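Endo-beta-1,4-xylanase Xyn10C (Pseudomonas cellulosa, PDB 1GNY) cleaves internal linkages of the xylan backbone with its C-terminal catalytic domain, while the N-terminal family 15 module described here binds xylan and xylooligosaccharides. Local coordinates at residues Val42-Ile48 with Val126-Ala132; Glu73-Phe79 with Trp91-Ser97. All coordinates share one frame; numbering follows the deposited sequence.

Contact 1 (Val42-Ile48 with Val126-Ala132); sequences VGAVFDI and VQVGIQA. With XYP (beta-D-xylopyranose), chain B.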
ATOM      1  N   VAL A  42      -4.820  -9.920  -1.874  1.00 12.59           N
ATOM      2  CA  VAL A  42      -5.939  -8.990  -2.104  1.00 12.91           C
ATOM      3  C   VAL A  42      -5.550  -7.688  -1.398  1.00 11.84           C
ATOM      4  O   VAL A  42      -5.121  -7.707  -0.240  1.00 11.88           O
ATOM      5  CB  VAL A  42      -7.305  -9.556  -1.629  1.00 13.13           C
ATOM      6  CG1 VAL A  42      -8.422  -8.522  -1.744  1.00 14.04           C
ATOM      7  CG2 VAL A  42      -7.638 -10.827  -2.441  1.00 14.39           C
ATOM      8  N   GLY A  43      -5.716  -6.573  -2.091  1.00 11.43           N
ATOM      9  CA  GLY A  43      -5.370  -5.272  -1.551  1.00 10.59           C
ATOM     10  C   GLY A  43      -6.086  -4.104  -2.193  1.00 11.48           C
ATOM     11  O   GLY A  43      -7.092  -4.261  -2.881  1.00 11.40           O
ATOM     12  N   ALA A  44      -5.488  -2.924  -1.976  1.00 11.44           N
ATOM     13  CA  ALA A  44      -5.973  -1.639  -2.501  1.00 11.94           C
ATOM     14  C   ALA A  44      -4.786  -0.838  -2.995  1.00 11.57           C
ATOM     15  O   ALA A  44      -3.773  -0.810  -2.318  1.00 12.20           O
ATOM     16  CB  ALA A  44      -6.681  -0.897  -1.451  1.00 12.74           C
ATOM     17  N   VAL A  45      -4.944  -0.218  -4.163  1.00 11.35           N
ATOM     18  CA  VAL A  45      -3.867   0.511  -4.839  1.00 11.29           C
ATOM     19  C   VAL A  45      -4.304   1.835  -5.467  1.00 12.16           C
ATOM     20  O   VAL A  45      -5.502   2.044  -5.694  1.00 12.46           O
ATOM     21  CB  VAL A  45      -3.222  -0.348  -5.983  1.00 11.03           C
ATOM     22  CG1 VAL A  45      -2.521  -1.630  -5.441  1.00 11.65           C
ATOM     23  CG2 VAL A  45      -4.194  -0.676  -7.062  1.00 10.09           C
ATOM     24  N   PHE A  46      -3.306   2.673  -5.759  1.00 12.01           N
ATOM     25  CA  PHE A  46      -3.476   3.927  -6.483  1.00 11.82           C
ATOM     26  C   PHE A  46      -2.210   4.104  -7.312  1.00 13.21           C
ATOM     27  O   PHE A  46      -1.206   3.401  -7.119  1.00 13.53           O
ATOM     28  CB  PHE A  46      -3.682   5.114  -5.528  1.00 12.75           C
ATOM     29  CG  PHE A  46      -2.509   5.355  -4.615  1.00 12.77           C
ATOM     30  CD1 PHE A  46      -2.396   4.650  -3.425  1.00 15.11           C
ATOM     31  CD2 PHE A  46      -1.481   6.233  -4.984  1.00 14.22           C
ATOM     32  CE1 PHE A  46      -1.288   4.825  -2.601  1.00 14.41           C
ATOM     33  CE2 PHE A  46      -0.377   6.404  -4.153  1.00 14.19           C
ATOM     34  CZ  PHE A  46      -0.275   5.691  -2.985  1.00 14.59           C
ATOM     35  N   ASP A  47      -2.233   5.091  -8.195  1.00 15.09           N
ATOM     36  CA  ASP A  47      -1.068   5.357  -9.024  1.00 15.72           C
ATOM     37  C   ASP A  47      -0.391   6.678  -8.702  1.00 15.64           C
ATOM     38  O   ASP A  47      -1.050   7.692  -8.463  1.00 16.66           O
ATOM     39  CB  ASP A  47      -1.441   5.429 -10.500  1.00 15.67           C
ATOM     40  CG  ASP A  47      -2.016   4.170 -11.015  1.00 17.14           C
ATOM     41  OD1 ASP A  47      -1.586   3.063 -10.591  1.00 16.37           O
ATOM     42  OD2 ASP A  47      -2.898   4.197 -11.886  1.00 20.01           O
ATOM     43  N   ILE A  48       0.926   6.655  -8.689  1.00 14.89           N
ATOM     44  CA  ILE A  48       1.734   7.859  -8.691  1.00 15.77           C
ATOM     45  C   ILE A  48       2.018   8.114 -10.172  1.00 16.02           C
ATOM     46  O   ILE A  48       2.627   7.296 -10.882  1.00 16.16           O
ATOM     47  CB  ILE A  48       3.026   7.718  -7.880  1.00 15.62           C
ATOM     48  CG1 ILE A  48       2.725   7.616  -6.376  1.00 16.81           C
ATOM     49  CG2 ILE A  48       4.001   8.924  -8.134  1.00 16.05           C
ATOM     50  CD1 ILE A  48       2.016   8.828  -5.721  1.00 19.44           C
ATOM     51  N   VAL A 126       3.652   4.436 -11.465  1.00 15.83           N
ATOM     52  CA  VAL A 126       4.004   3.471 -10.407  1.00 15.07           C
ATOM     53  C   VAL A 126       2.740   3.186  -9.604  1.00 15.26           C
ATOM     54  O   VAL A 126       2.112   4.115  -9.055  1.00 16.43           O
ATOM     55  CB  VAL A 126       5.125   4.000  -9.535  1.00 14.42           C
ATOM     56  CG1 VAL A 126       5.385   3.103  -8.321  1.00 14.35           C
ATOM     57  CG2 VAL A 126       6.392   4.088 -10.358  1.00 14.31           C
ATOM     58  N   GLN A 127       2.413   1.897  -9.515  1.00 13.37           N
ATOM     59  CA  GLN A 127       1.283   1.425  -8.715  1.00 12.49           C
ATOM     60  C   GLN A 127       1.744   1.175  -7.305  1.00 12.46           C
ATOM     61  O   GLN A 127       2.703   0.422  -7.112  1.00 12.80           O
ATOM     62  CB  GLN A 127       0.685   0.152  -9.291  1.00 12.60           C
ATOM     63  CG  GLN A 127      -0.533  -0.408  -8.551  1.00 13.02           C
ATOM     64  CD  GLN A 127      -1.161  -1.555  -9.320  1.00 14.13           C
ATOM     65  OE1 GLN A 127      -2.075  -1.322 -10.128  1.00 14.67           O
ATOM     66  NE2 GLN A 127      -0.717  -2.782  -9.039  1.00 15.37           N
ATOM     67  N   VAL A 128       1.076   1.801  -6.345  1.00 12.72           N
ATOM     68  CA  VAL A 128       1.425   1.706  -4.922  1.00 11.85           C
ATOM     69  C   VAL A 128       0.213   1.223  -4.143  1.00 12.07           C
ATOM     70  O   VAL A 128      -0.921   1.612  -4.446  1.00 12.04           O
ATOM     71  CB  VAL A 128       1.887   3.095  -4.350  1.00 12.10           C
ATOM     72  CG1 VAL A 128       2.268   2.983  -2.857  1.00 12.91           C
ATOM     73  CG2 VAL A 128       3.028   3.667  -5.165  1.00 12.99           C
ATOM     74  N   GLY A 129       0.405   0.373  -3.148  1.00 11.85           N
ATOM     75  CA  GLY A 129      -0.724  -0.033  -2.333  1.00 12.16           C
ATOM     76  C   GLY A 129      -0.376  -0.845  -1.117  1.00 12.49           C
ATOM     77  O   GLY A 129       0.797  -0.817  -0.700  1.00 12.39           O
ATOM     78  N   ILE A 130      -1.394  -1.477  -0.554  1.00 11.47           N
ATOM     79  CA  ILE A 130      -1.254  -2.364   0.622  1.00 11.91           C
ATOM     80  C   ILE A 130      -2.101  -3.599   0.389  1.00 12.62           C
ATOM     81  O   ILE A 130      -3.213  -3.504  -0.133  1.00 13.29           O
ATOM     82  CB  ILE A 130      -1.604  -1.615   1.953  1.00 11.24           C
ATOM     83  CG1 ILE A 130      -1.155  -2.433   3.176  1.00 13.56           C
ATOM     84  CG2 ILE A 130      -3.054  -1.181   1.982  1.00 12.36           C
ATOM     85  CD1 ILE A 130      -1.298  -1.653   4.515  1.00 14.55           C
ATOM     86  N   GLN A 131      -1.588  -4.758   0.781  1.00 12.35           N
ATOM     87  CA  GLN A 131      -2.279  -6.029   0.547  1.00 12.17           C
ATOM     88  C   GLN A 131      -2.140  -6.984   1.734  1.00 12.98           C
ATOM     89  O   GLN A 131      -1.150  -6.886   2.491  1.00 12.65           O
ATOM     90  CB  GLN A 131      -1.790  -6.722  -0.741  1.00 11.49           C
ATOM     91  CG  GLN A 131      -0.289  -7.101  -0.714  1.00 12.46           C
ATOM     92  CD  GLN A 131       0.188  -7.730  -2.032  1.00 15.95           C
ATOM     93  OE1 GLN A 131      -0.591  -7.794  -2.999  1.00 15.21           O
ATOM     94  NE2 GLN A 131       1.463  -8.209  -2.064  1.00 18.42           N
ATOM     95  N   ALA A 132      -3.101  -7.868   1.864  1.00 14.60           N
ATOM     96  CA  ALA A 132      -3.075  -8.881   2.901  1.00 14.81           C
ATOM     97  C   ALA A 132      -2.204 -10.051   2.435  1.00 15.66           C
ATOM     98  O   ALA A 132      -2.181 -10.393   1.254  1.00 14.69           O
ATOM     99  CB  ALA A 132      -4.476  -9.358   3.187  1.00 15.61           C
TER
HETATM  100  C1  XYP B   2      -2.039  -7.044 -11.724  1.00 18.73           C
HETATM  101  C2  XYP B   2      -1.863  -6.464 -10.329  1.00 15.52           C
HETATM  102  C3  XYP B   2      -0.407  -6.559  -9.882  1.00 15.12           C
HETATM  103  C4  XYP B   2       0.147  -7.964 -10.137  1.00 16.53           C
HETATM  104  C5  XYP B   2      -0.162  -8.358 -11.567  1.00 17.25           C
HETATM  105  O2  XYP B   2      -2.240  -5.090 -10.319  1.00 15.43           O
HETATM  106  O3  XYP B   2      -0.291  -6.236  -8.504  1.00 13.94           O
HETATM  107  O4  XYP B   2       1.543  -7.918  -9.948  1.00 14.99           O
HETATM  108  O5  XYP B   2      -1.547  -8.307 -11.836  1.00 17.09           O
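The carbonyl O of Val128 is met twice by the facing strand: Phe46 N gives it a hydrogen bond of 2.9 Å, and Val45 CA lies 3.2 Å from Val128 O. Such paired grips recur along an antiparallel ladder from Val42 to Ile48, joining two strands within the five-stranded sheet of this xylan-binding beta-sandwich. One face, carrying Val45, Asp47, Gln127 and Gln131, is turned to the sugar chain; the other, with Ala44, Phe46, Val128 and Ile130, packs towards strand 139-149. Gln127 links sheet to ligand. CG anti to the backbone N (chi1 -178°) and an extended chain beyond it carry the amide outward, and Gln127 NE2 donates a nearly straight bond (171°) of 3.0 Å to O2 of the chain B xylose. The Gln127 side chain is held by further partners: its CG lies 3.7 Å from Val45 CB, Gln81 accepts from NE2, and Arg14 donates to OE1. A glutamine suits this place because its amide can give and take at once. Arg14 also forms a salt bridge with Asp47 OD1, which sits 3.8 Å from Gln127 CA, while Lys83 balances OD2. Glycine suits the place of Gly129, since on this backbone a CB would run into Ala44 O and Val45 CG1; Gly43 is restricted likewise by Ile130 O and Gln131 CB. On the inner face, Phe46 CG stands between its own backbone N and carbonyl carbon (chi1 62°), bringing the ring alongside Val128. The beta-branched valine lays its CB over one ring face, 3.6 Å from Phe46 CZ, and Trp13 meets the same ring. Ile48 CD1 lies at the edge of the Phe46 ring, while Ile48 CG1 touches Val128 CG2 at 4.1 Å.

Contact 2 (Glu73-Phe79 with Trp91-Ser97); sequences EANLQIF and WDCLAGS. With XYP (beta-D-xylopyranose), chain C; XYP (beta-D-xylopyranose), chain D.
Leu76 and Ala95 make a single antiparallel bridge that ties a loop to strand 75-82 of the beta-sandwich: Leu76 N donates to Ala95 O at 2.9 Å, and Ala95 N returns a bond to Leu76 O. One side-chain bond extends this pairing, as Asn75 OD1 accepts Ser97 N at 3.0 Å. A short amide suits Asn75, whose CG beside the backbone N (chi1 -57°) holds the oxygen near the loop. Water serves both ends. One molecule joins Ala74 O to Ser97 OG; the other donates to Ile78 O and accepts from Gln77 NE2 and Cys93 N, beside the Cys93-Cys110 disulfide. Apolar contacts include Leu76 CB with Ala95 CB at 4.4 Å; Leu94 CD1 lies 3.8 Å from Asn75 CB. Phe79 and Trp91 lie nearly parallel, planes 9° apart, but slid apart, barely overlapping. The indole is a platform for xylan, held by Ser87 O at NE1; Gln77, whose OE1 accepts from Gln131 NE2, brings NE2 to its edge, and O5 of the chain D xylose lies 3.5 Å from Trp91 CH2. With an alanine at Trp91 the chain C sugar would probably lose its flat support. That sugar puts C5 over one indole face, 3.6 Å from Trp91 CG.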
ATOM      1  N   GLU A  73      -4.728 -13.772  11.688  1.00 17.17           N
ATOM      2  CA  GLU A  73      -3.265 -13.847  11.777  1.00 17.82           C
ATOM      3  C   GLU A  73      -2.524 -13.498  10.494  1.00 17.18           C
ATOM      4  O   GLU A  73      -1.354 -13.794  10.348  1.00 17.23           O
ATOM      5  CB  GLU A  73      -2.793 -15.187  12.363  1.00 18.96           C
ATOM      6  CG  GLU A  73      -3.153 -15.311  13.828  1.00 23.04           C
ATOM      7  CD  GLU A  73      -2.527 -16.570  14.443  1.00 29.14           C
ATOM      8  OE1 GLU A  73      -3.054 -17.659  14.189  1.00 33.32           O
ATOM      9  OE2 GLU A  73      -1.480 -16.461  15.125  1.00 35.53           O
ATOM     10  N   ALA A  74      -3.210 -12.831   9.568  1.00 16.50           N
ATOM     11  CA  ALA A  74      -2.583 -12.414   8.306  1.00 15.51           C
ATOM     12  C   ALA A  74      -1.676 -11.192   8.502  1.00 14.30           C
ATOM     13  O   ALA A  74      -1.815 -10.432   9.450  1.00 14.81           O
ATOM     14  CB  ALA A  74      -3.636 -12.111   7.246  1.00 15.20           C
ATOM     15  N   ASN A  75      -0.729 -11.029   7.585  1.00 13.21           N
ATOM     16  CA  ASN A  75       0.207  -9.919   7.621  1.00 13.63           C
ATOM     17  C   ASN A  75      -0.218  -8.814   6.634  1.00 13.12           C
ATOM     18  O   ASN A  75      -1.102  -9.076   5.805  1.00 13.52           O
ATOM     19  CB  ASN A  75       1.619 -10.364   7.240  1.00 14.19           C
ATOM     20  CG  ASN A  75       2.149 -11.487   8.133  1.00 16.03           C
ATOM     21  OD1 ASN A  75       1.902 -11.534   9.350  1.00 17.26           O
ATOM     22  ND2 ASN A  75       2.846 -12.439   7.506  1.00 17.16           N
ATOM     23  N   LEU A  76       0.386  -7.646   6.760  1.00 13.82           N
ATOM     24  CA  LEU A  76       0.100  -6.515   5.815  1.00 14.06           C
ATOM     25  C   LEU A  76       1.381  -6.109   5.128  1.00 15.09           C
ATOM     26  O   LEU A  76       2.427  -5.815   5.792  1.00 16.15           O
ATOM     27  CB  LEU A  76      -0.512  -5.313   6.526  1.00 14.36           C
ATOM     28  CG  LEU A  76      -1.983  -5.399   6.908  1.00 14.45           C
ATOM     29  CD1 LEU A  76      -2.369  -4.184   7.752  1.00 14.04           C
ATOM     30  CD2 LEU A  76      -2.887  -5.542   5.677  1.00 15.83           C
ATOM     31  N   GLN A  77       1.289  -5.999   3.810  1.00 14.10           N
ATOM     32  CA  GLN A  77       2.427  -5.618   2.974  1.00 14.17           C
ATOM     33  C   GLN A  77       2.145  -4.374   2.145  1.00 14.07           C
ATOM     34  O   GLN A  77       1.296  -4.419   1.259  1.00 13.14           O
ATOM     35  CB  GLN A  77       2.813  -6.757   2.020  1.00 14.59           C
ATOM     36  CG  GLN A  77       3.944  -6.390   1.045  1.00 16.69           C
ATOM     37  CD  GLN A  77       4.375  -7.539   0.151  1.00 17.74           C
ATOM     38  OE1 GLN A  77       3.593  -8.447  -0.165  1.00 19.18           O
ATOM     39  NE2 GLN A  77       5.625  -7.489  -0.276  1.00 22.20           N
ATOM     40  N   ILE A  78       2.821  -3.287   2.476  1.00 14.56           N
ATOM     41  CA  ILE A  78       2.874  -2.085   1.607  1.00 14.37           C
ATOM     42  C   ILE A  78       3.820  -2.487   0.468  1.00 14.25           C
ATOM     43  O   ILE A  78       4.882  -3.023   0.719  1.00 13.81           O
ATOM     44  CB  ILE A  78       3.376  -0.820   2.349  1.00 13.39           C
ATOM     45  CG1 ILE A  78       2.377  -0.380   3.426  1.00 14.90           C
ATOM     46  CG2 ILE A  78       3.654   0.319   1.360  1.00 14.88           C
ATOM     47  CD1 ILE A  78       2.924   0.637   4.389  1.00 16.65           C
ATOM     48  N   PHE A  79       3.492  -2.131  -0.767  1.00 13.82           N
ATOM     49  CA  PHE A  79       4.333  -2.450  -1.925  1.00 13.77           C
ATOM     50  C   PHE A  79       4.228  -1.374  -2.997  1.00 13.12           C
ATOM     51  O   PHE A  79       3.327  -0.561  -2.963  1.00 12.91           O
ATOM     52  CB  PHE A  79       3.956  -3.828  -2.506  1.00 14.74           C
ATOM     53  CG  PHE A  79       2.558  -3.898  -3.074  1.00 12.83           C
ATOM     54  CD1 PHE A  79       1.439  -4.011  -2.251  1.00 12.73           C
ATOM     55  CD2 PHE A  79       2.357  -3.813  -4.448  1.00 13.39           C
ATOM     56  CE1 PHE A  79       0.149  -4.067  -2.776  1.00 14.73           C
ATOM     57  CE2 PHE A  79       1.087  -3.825  -4.972  1.00 12.50           C
ATOM     58  CZ  PHE A  79      -0.035  -3.975  -4.141  1.00 13.46           C
ATOM     59  N   TRP A  91       9.335  -5.175  -2.768  1.00 19.41           N
ATOM     60  CA  TRP A  91       8.674  -6.320  -2.136  1.00 20.14           C
ATOM     61  C   TRP A  91       9.194  -6.648  -0.717  1.00 20.38           C
ATOM     62  O   TRP A  91       8.810  -7.655  -0.139  1.00 20.41           O
ATOM     63  CB  TRP A  91       8.931  -7.542  -3.052  1.00 20.58           C
ATOM     64  CG  TRP A  91       8.484  -7.284  -4.473  1.00 21.10           C
ATOM     65  CD1 TRP A  91       9.260  -7.159  -5.598  1.00 21.30           C
ATOM     66  CD2 TRP A  91       7.140  -7.104  -4.897  1.00 20.05           C
ATOM     67  NE1 TRP A  91       8.463  -6.914  -6.692  1.00 19.91           N
ATOM     68  CE2 TRP A  91       7.159  -6.882  -6.292  1.00 21.35           C
ATOM     69  CE3 TRP A  91       5.901  -7.155  -4.236  1.00 20.91           C
ATOM     70  CZ2 TRP A  91       5.988  -6.683  -7.035  1.00 20.95           C
ATOM     71  CZ3 TRP A  91       4.741  -6.961  -4.978  1.00 19.18           C
ATOM     72  CH2 TRP A  91       4.799  -6.715  -6.354  1.00 22.04           C
ATOM     73  N   ASP A  92      10.025  -5.794  -0.153  1.00 20.87           N
ATOM     74  CA  ASP A  92      10.687  -6.113   1.144  1.00 22.05           C
ATOM     75  C   ASP A  92      10.051  -5.507   2.420  1.00 21.49           C
ATOM     76  O   ASP A  92      10.608  -5.657   3.534  1.00 22.53           O
ATOM     77  CB  ASP A  92      12.187  -5.752   1.080  1.00 23.64           C
ATOM     78  CG  ASP A  92      12.954  -6.540   0.005  1.00 28.13           C
ATOM     79  OD1 ASP A  92      12.603  -7.708  -0.309  1.00 34.75           O
ATOM     80  OD2 ASP A  92      13.930  -6.036  -0.599  1.00 35.54           O
ATOM     81  N   CYS A  93       8.893  -4.872   2.280  1.00 19.91           N
ATOM     82  CA  CYS A  93       8.196  -4.278   3.417  1.00 19.25           C
ATOM     83  C   CYS A  93       7.159  -5.257   3.934  1.00 18.96           C
ATOM     84  O   CYS A  93       6.497  -5.923   3.148  1.00 20.02           O
ATOM     85  CB  CYS A  93       7.533  -2.969   3.015  1.00 19.76           C
ATOM     86  SG  CYS A  93       8.716  -1.706   2.482  1.00 19.23           S
ATOM     87  N   LEU A  94       7.057  -5.370   5.251  1.00 19.09           N
ATOM     88  CA  LEU A  94       6.044  -6.234   5.867  1.00 19.18           C
ATOM     89  C   LEU A  94       5.772  -5.826   7.291  1.00 18.96           C
ATOM     90  O   LEU A  94       6.696  -5.457   8.024  1.00 19.08           O
ATOM     91  CB  LEU A  94       6.479  -7.700   5.852  1.00 20.60           C
ATOM     92  CG  LEU A  94       5.393  -8.704   6.243  1.00 22.40           C
ATOM     93  CD1 LEU A  94       4.327  -8.759   5.164  1.00 23.50           C
ATOM     94  CD2 LEU A  94       6.017 -10.053   6.462  1.00 25.52           C
ATOM     95  N   ALA A  95       4.497  -5.875   7.653  1.00 16.79           N
ATOM     96  CA  ALA A  95       4.019  -5.663   9.010  1.00 16.99           C
ATOM     97  C   ALA A  95       3.394  -6.979   9.413  1.00 16.86           C
ATOM     98  O   ALA A  95       2.348  -7.389   8.909  1.00 16.51           O
ATOM     99  CB  ALA A  95       2.996  -4.548   9.068  1.00 17.66           C
ATOM    100  N   GLY A  96       4.007  -7.677  10.356  1.00 15.94           N
ATOM    101  CA  GLY A  96       3.426  -8.928  10.728  1.00 15.81           C
ATOM    102  C   GLY A  96       2.276  -8.823  11.727  1.00 15.08           C
ATOM    103  O   GLY A  96       2.189  -7.854  12.451  1.00 15.10           O
ATOM    104  N   SER A  97       1.418  -9.825  11.719  1.00 15.36           N
ATOM    105  CA  SER A  97       0.196  -9.886  12.549  1.00 16.41           C
ATOM    106  C   SER A  97       0.457  -9.540  14.026  1.00 17.99           C
ATOM    107  O   SER A  97      -0.316  -8.800  14.666  1.00 16.99           O
ATOM    108  CB  SER A  97      -0.492 -11.248  12.441  1.00 16.54           C
ATOM    109  OG  SER A  97      -1.723 -11.248  13.192  1.00 18.06           O
TER
HETATM  110  C1  XYP C   4       5.852 -10.983  -6.265  1.00 23.05           C
HETATM  111  C2  XYP C   4       5.787 -12.095  -5.239  1.00 26.80           C
HETATM  112  C3  XYP C   4       6.869 -11.939  -4.197  1.00 29.44           C
HETATM  113  C4  XYP C   4       8.201 -11.701  -4.873  1.00 27.55           C
HETATM  114  C5  XYP C   4       8.040 -10.555  -5.857  1.00 27.29           C
HETATM  115  O2  XYP C   4       4.517 -12.122  -4.604  1.00 29.57           O
HETATM  116  O3  XYP C   4       6.947 -13.071  -3.351  1.00 31.97           O
HETATM  117  O4  XYP C   4       9.083 -11.351  -3.837  1.00 33.75           O
HETATM  118  O5  XYP C   4       7.059 -10.874  -6.830  1.00 22.92           O
HETATM  119  C1  XYP D   3       2.179  -9.028  -9.303  1.00 14.93           C
HETATM  120  C2  XYP D   3       3.429  -9.361 -10.094  1.00 14.96           C
HETATM  121  C3  XYP D   3       4.135 -10.506  -9.390  1.00 14.81           C
HETATM  122  C4  XYP D   3       4.422 -10.141  -7.949  1.00 17.28           C
HETATM  123  C5  XYP D   3       3.125  -9.707  -7.305  1.00 14.77           C
HETATM  124  O2  XYP D   3       3.083  -9.768 -11.415  1.00 17.27           O
HETATM  125  O3  XYP D   3       5.403 -10.748  -9.975  1.00 19.14           O
HETATM  126  O4  XYP D   3       4.931 -11.292  -7.277  1.00 19.52           O
HETATM  127  O5  XYP D   3       2.493  -8.654  -8.046  1.00 15.65           O
HETATM  128  O   HOH W   1      -3.520 -10.126  11.567  1.00 15.23           O
HETATM  129  O   HOH W   2       6.970  -4.579  -0.082  1.00 19.94           O

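How the contacts relate
Both contacts reach one five-stranded sheet, where strands 126-133 and 75-82 are neighbours; Gly129 O accepts Phe79 N there, and Gln131 NE2 reaches Gln77 OE1 at 2.9 Å. Contact 1 is buried near the middle of the module, and its regular ladder separates a hydrocarbon inner face from an outer one that mixes valine and glycine with polar side chains. Contact 2, only partly buried, fastens a loop to the sheet and relies on a single bridge, an asparagine and waters. Their sugar chemistry differs in the same spirit: contact 1 offers an amide hydrogen bond, contact 2 an aromatic surface. Val45 CG1 packs on Phe79 CZ, so the two meet on the xylan-binding face itself, under the sugar chain.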